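Local coordinates for glycoside hydrolase family protein (Novosphingobium sp. PP1Y, PDB 6Q2F) that probably hydrolyses terminal alpha-L-rhamnose from glycosides, as an alpha-L-rhamnosidase of the glycoside hydrolases, at residues P96-D100 / P684-K688; L103-T107 / Y479-Y483. All coordinates share one frame; numbering follows the deposited sequence.

Contact 1 (P96-D100 / P684-K688); sequences PQIVD and PVDDK
Ile98 meets Val685 and Pro684 with one branch and Lys688 with the other. Its CD1 lies 3.6 Å from Val685 CG2 and 3.9 Å from Pro684 CG, with the isoleucine chain crossing the proline ring at about a right angle. The other branch runs beside Lys688, the two side chains passing in opposite directions, and Ile98 CG2 presses to 3.5 Å on Lys688 CD, closer than carbons usually pack. Chi1 of 65° tucks CG1 of Ile98 in over the backbone, toward Pro684 and Val685, and turns CG2 to the lysine methylenes. Val99 adds one methyl: its CG1 meets Pro684 CB at 3.5 Å, again tight and again nearly perpendicular.

Lys688 is extended until chi4 (65°), where the bend turns its amine to water 1. The modelled 2.5 Å between Lys688 NZ and this water is too short to be taken at face value; the water lies 3.0 Å from Ile98 O and 3.1 Å from Asp687 OD1. Both segments are loops leaving the C-terminal ends of strands 85-91 and 674-677, which flank strand 56-62 in a closed eight-stranded parallel barrel, as in a (beta/alpha)8 fold; Trp1115 of strand 1115-1116 touches Ile98 and forms a cation-pi contact with Lys688. With no direct hydrogen bond joining the segments, cohesion rests on apolar fit, while the water probably supplies a polar link, its amine leg doubtful.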
loop_
_atom_site.group_PDB
_atom_site.type_symbol
_atom_site.label_atom_id
_atom_site.label_comp_id
_atom_site.label_asym_id
_atom_site.label_seq_id
_atom_site.Cartn_x
_atom_site.Cartn_y
_atom_site.Cartn_z
ATOM N N PRO A 96 -13.269 20.097 -16.113
ATOM C CA PRO A 96 -13.844 20.953 -17.158
ATOM C C PRO A 96 -13.815 20.255 -18.508
ATOM O O PRO A 96 -12.922 19.460 -18.812
ATOM C CB PRO A 96 -12.951 22.202 -17.144
ATOM C CG PRO A 96 -12.305 22.185 -15.765
ATOM C CD PRO A 96 -12.126 20.738 -15.443
ATOM N N GLN A 97 -14.841 20.522 -19.298
ATOM C CA GLN A 97 -14.946 19.947 -20.630
ATOM C C GLN A 97 -14.078 20.766 -21.575
ATOM O O GLN A 97 -14.331 21.949 -21.795
ATOM C CB GLN A 97 -16.397 19.933 -21.099
ATOM C CG GLN A 97 -16.591 19.161 -22.389
ATOM C CD GLN A 97 -18.003 19.273 -22.919
ATOM O OE1 GLN A 97 -18.964 19.317 -22.152
ATOM N NE2 GLN A 97 -18.134 19.328 -24.246
ATOM N N ILE A 98 -13.038 20.139 -22.112
ATOM C CA ILE A 98 -12.172 20.762 -23.100
ATOM C C ILE A 98 -12.244 20.046 -24.426
ATOM O O ILE A 98 -11.527 20.409 -25.362
ATOM C CB ILE A 98 -10.723 20.837 -22.596
ATOM C CG1 ILE A 98 -10.158 19.427 -22.442
ATOM C CG2 ILE A 98 -10.697 21.515 -21.244
ATOM C CD1 ILE A 98 -8.630 19.397 -22.368
ATOM N N VAL A 99 -13.086 19.038 -24.534
ATOM C CA VAL A 99 -13.385 18.420 -25.800
ATOM C C VAL A 99 -14.740 18.917 -26.282
ATOM O O VAL A 99 -15.575 19.410 -25.516
ATOM C CB VAL A 99 -13.380 16.887 -25.698
ATOM C CG1 VAL A 99 -12.015 16.408 -25.262
ATOM C CG2 VAL A 99 -14.475 16.428 -24.733
ATOM N N ASP A 100 -14.961 18.758 -27.581
ATOM C CA ASP A 100 -16.227 19.130 -28.191
ATOM C C ASP A 100 -17.402 18.391 -27.548
ATOM O O ASP A 100 -18.469 18.979 -27.331
ATOM C CB ASP A 100 -16.137 18.851 -29.688
ATOM C CG ASP A 100 -17.380 19.237 -30.414
ATOM O OD1 ASP A 100 -18.293 18.390 -30.476
ATOM O OD2 ASP A 100 -17.438 20.378 -30.919
ATOM N N PRO A 684 -6.584 14.847 -24.561
ATOM C CA PRO A 684 -7.526 14.720 -25.688
ATOM C C PRO A 684 -7.365 15.780 -26.763
ATOM O O PRO A 684 -7.750 15.518 -27.909
ATOM C CB PRO A 684 -8.892 14.848 -25.013
ATOM C CG PRO A 684 -8.605 15.835 -23.923
ATOM C CD PRO A 684 -7.260 15.342 -23.355
ATOM N N VAL A 685 -6.831 16.955 -26.435
ATOM C CA VAL A 685 -6.663 18.051 -27.385
ATOM C C VAL A 685 -5.306 18.692 -27.121
ATOM O O VAL A 685 -4.815 18.698 -25.989
ATOM C CB VAL A 685 -7.806 19.101 -27.284
ATOM C CG1 VAL A 685 -9.162 18.460 -27.567
ATOM C CG2 VAL A 685 -7.837 19.728 -25.910
ATOM N N ASP A 686 -4.693 19.233 -28.171
ATOM C CA ASP A 686 -3.328 19.733 -28.035
ATOM C C ASP A 686 -3.242 21.166 -27.509
ATOM O O ASP A 686 -2.223 21.512 -26.902
ATOM C CB ASP A 686 -2.585 19.641 -29.378
ATOM C CG ASP A 686 -2.505 18.207 -29.915
ATOM O OD1 ASP A 686 -2.730 17.262 -29.137
ATOM O OD2 ASP A 686 -2.207 18.026 -31.113
ATOM N N ASP A 687 -4.295 21.979 -27.674
ATOM C CA ASP A 687 -4.177 23.430 -27.491
ATOM C C ASP A 687 -3.999 23.822 -26.029
ATOM O O ASP A 687 -3.294 24.790 -25.729
ATOM C CB ASP A 687 -5.399 24.151 -28.070
ATOM C CG ASP A 687 -6.736 23.514 -27.635
ATOM O OD1 ASP A 687 -6.771 22.763 -26.642
ATOM O OD2 ASP A 687 -7.765 23.778 -28.291
ATOM N N LYS A 688 -4.627 23.102 -25.105
ATOM C CA LYS A 688 -4.592 23.487 -23.697
ATOM C C LYS A 688 -3.334 22.913 -23.049
ATOM O O LYS A 688 -3.215 21.695 -22.868
ATOM C CB LYS A 688 -5.868 23.034 -22.996
ATOM C CG LYS A 688 -7.023 24.038 -23.261
ATOM C CD LYS A 688 -8.330 23.607 -22.658
ATOM C CE LYS A 688 -9.407 24.690 -22.885
ATOM N NZ LYS A 688 -9.731 24.865 -24.328
HETATM O O HOH W 1 -9.779 22.808 -25.834
#

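Contact 2 (L103-T107 / Y479-Y483); sequences LVYMT and YIGMY
The type II beta turn from Val104 to Thr107, just ahead of helix 108-124, meets helix 469-487 through Tyr105 and Met106, both side chains reaching residues 479-483. Met106, a selenomethionine here, places CE over one face of the Tyr483 ring, 3.6 Å from its centroid and 19° off the normal, which meets the definition of a CH-pi contact. Its SE stands farther back above that face, 5.5 Å from the Tyr483 centroid, so the pair is also a Met-aromatic contact. Met106 CE further touches CE of Met482, likewise a selenomethionine, at 3.8 Å, the two chains crossing nearly perpendicularly.

The turn lies in the loop after barrel strand 85-91, and the helix packs against the next strand, 127-131, of the closed eight-stranded parallel barrel: Tyr479 and Tyr483 both touch Ile130. Tyr105, with CG trans to the backbone N (chi1 -179°), extends toward the helix until its hydroxyl comes near the edge of the Tyr479 ring. Water 2 lies among three phenols, bonding to Tyr105 OH at 2.9 Å and donating to Tyr479 OH at 2.7 Å; the modelled 2.4 Å to Tyr483 OH is too short to be reliable. Tyr479 OH is also hydrogen-bonded to the carbonyl O of Ala131.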
loop_
_atom_site.group_PDB
_atom_site.type_symbol
_atom_site.label_atom_id
_atom_site.label_comp_id
_atom_site.label_asym_id
_atom_site.label_seq_id
_atom_site.Cartn_x
_atom_site.Cartn_y
_atom_site.Cartn_z
ATOM N N LEU A 103 -17.089 11.785 -23.892
ATOM C CA LEU A 103 -17.365 10.395 -24.224
ATOM C C LEU A 103 -17.804 9.689 -22.951
ATOM O O LEU A 103 -17.044 9.628 -21.983
ATOM C CB LEU A 103 -16.125 9.734 -24.828
ATOM C CG LEU A 103 -15.659 10.293 -26.179
ATOM C CD1 LEU A 103 -14.351 9.690 -26.639
ATOM C CD2 LEU A 103 -16.721 10.163 -27.241
ATOM N N VAL A 104 -19.035 9.173 -22.945
ATOM C CA VAL A 104 -19.608 8.559 -21.751
ATOM C C VAL A 104 -19.256 7.075 -21.727
ATOM O O VAL A 104 -19.468 6.352 -22.712
ATOM C CB VAL A 104 -21.128 8.781 -21.703
ATOM C CG1 VAL A 104 -21.754 8.028 -20.521
ATOM C CG2 VAL A 104 -21.405 10.285 -21.593
ATOM N N TYR A 105 -18.759 6.618 -20.581
ATOM C CA TYR A 105 -18.305 5.246 -20.369
ATOM C C TYR A 105 -19.252 4.206 -20.964
ATOM O O TYR A 105 -20.439 4.180 -20.636
ATOM C CB TYR A 105 -18.154 5.019 -18.866
ATOM C CG TYR A 105 -17.660 3.640 -18.495
ATOM C CD1 TYR A 105 -16.326 3.306 -18.635
ATOM C CD2 TYR A 105 -18.515 2.688 -17.963
ATOM C CE1 TYR A 105 -15.848 2.041 -18.273
ATOM C CE2 TYR A 105 -18.039 1.422 -17.573
ATOM C CZ TYR A 105 -16.715 1.123 -17.753
ATOM O OH TYR A 105 -16.252 -0.109 -17.408
HETATM N N MSE A 106 -18.704 3.354 -21.832
HETATM C CA MSE A 106 -19.381 2.234 -22.484
HETATM C C MSE A 106 -20.456 2.592 -23.517
HETATM O O MSE A 106 -21.146 1.696 -23.969
HETATM C CB MSE A 106 -20.014 1.274 -21.449
HETATM C CG MSE A 106 -18.966 0.372 -20.734
HETATM SE SE MSE A 106 -18.016 -0.873 -21.916
HETATM C CE MSE A 106 -16.393 -1.182 -20.831
ATOM N N THR A 107 -20.608 3.868 -23.883
ATOM C CA THR A 107 -21.411 4.197 -25.051
ATOM C C THR A 107 -20.633 3.861 -26.322
ATOM O O THR A 107 -19.408 3.716 -26.287
ATOM C CB THR A 107 -21.787 5.675 -25.073
ATOM O OG1 THR A 107 -20.594 6.460 -25.086
ATOM C CG2 THR A 107 -22.654 6.037 -23.863
ATOM N N TYR A 479 -17.659 -8.454 -16.321
ATOM C CA TYR A 479 -16.887 -7.243 -16.563
ATOM C C TYR A 479 -15.955 -7.433 -17.747
ATOM O O TYR A 479 -15.877 -6.581 -18.639
ATOM C CB TYR A 479 -16.096 -6.890 -15.313
ATOM C CG TYR A 479 -15.217 -5.668 -15.454
ATOM C CD1 TYR A 479 -15.768 -4.403 -15.586
ATOM C CD2 TYR A 479 -13.835 -5.777 -15.414
ATOM C CE1 TYR A 479 -14.959 -3.272 -15.680
ATOM C CE2 TYR A 479 -13.009 -4.656 -15.509
ATOM C CZ TYR A 479 -13.583 -3.402 -15.646
ATOM O OH TYR A 479 -12.774 -2.298 -15.747
ATOM N N ILE A 480 -15.246 -8.563 -17.775
ATOM C CA ILE A 480 -14.357 -8.859 -18.891
ATOM C C ILE A 480 -15.145 -8.955 -20.194
ATOM O O ILE A 480 -14.695 -8.477 -21.244
ATOM C CB ILE A 480 -13.560 -10.135 -18.581
ATOM C CG1 ILE A 480 -12.548 -9.824 -17.467
ATOM C CG2 ILE A 480 -12.860 -10.670 -19.841
ATOM C CD1 ILE A 480 -11.752 -11.024 -16.977
ATOM N N GLY A 481 -16.353 -9.532 -20.134
ATOM C CA GLY A 481 -17.230 -9.541 -21.303
ATOM C C GLY A 481 -17.510 -8.154 -21.862
ATOM O O GLY A 481 -17.571 -7.970 -23.077
HETATM N N MSE A 482 -17.703 -7.169 -20.996
HETATM C CA MSE A 482 -17.924 -5.811 -21.460
HETATM C C MSE A 482 -16.731 -5.290 -22.253
HETATM O O MSE A 482 -16.915 -4.625 -23.270
HETATM C CB MSE A 482 -18.201 -4.871 -20.277
HETATM C CG MSE A 482 -19.572 -5.091 -19.619
HETATM SE SE MSE A 482 -19.631 -4.359 -17.817
HETATM C CE MSE A 482 -18.587 -2.720 -18.115
ATOM N N TYR A 483 -15.505 -5.617 -21.807
ATOM C CA TYR A 483 -14.324 -5.124 -22.510
ATOM C C TYR A 483 -14.040 -5.911 -23.779
ATOM O O TYR A 483 -13.530 -5.342 -24.751
ATOM C CB TYR A 483 -13.107 -5.117 -21.579
ATOM C CG TYR A 483 -13.077 -3.825 -20.814
ATOM C CD1 TYR A 483 -12.451 -2.704 -21.340
ATOM C CD2 TYR A 483 -13.771 -3.686 -19.616
ATOM C CE1 TYR A 483 -12.463 -1.498 -20.667
ATOM C CE2 TYR A 483 -13.788 -2.484 -18.942
ATOM C CZ TYR A 483 -13.131 -1.384 -19.478
ATOM O OH TYR A 483 -13.139 -0.186 -18.817
HETATM O O HOH W 2 -13.514 0.248 -16.456
#

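Overall arrangement
Both contacts engage the same loop between barrel strand 85-91 and helix 108-124, at successive places along it, with centres about 22 Å apart. Contact 1 is the more peripheral: its centre is about 33 Å from that of the chain, and it is only partly buried. Contact 2, at about 28 Å, is buried and pairs the later part of the loop with helix 469-487, whereas contact 1 pairs the earlier part with the loop after barrel strand 674-677. Neither has a clear direct hydrogen bond between its segments; a water sits between them in each, with one modelled distance too short to trust. The outer contact combines aliphatic packing with charged groups, the inner one aromatic and selenomethionine packing with phenols.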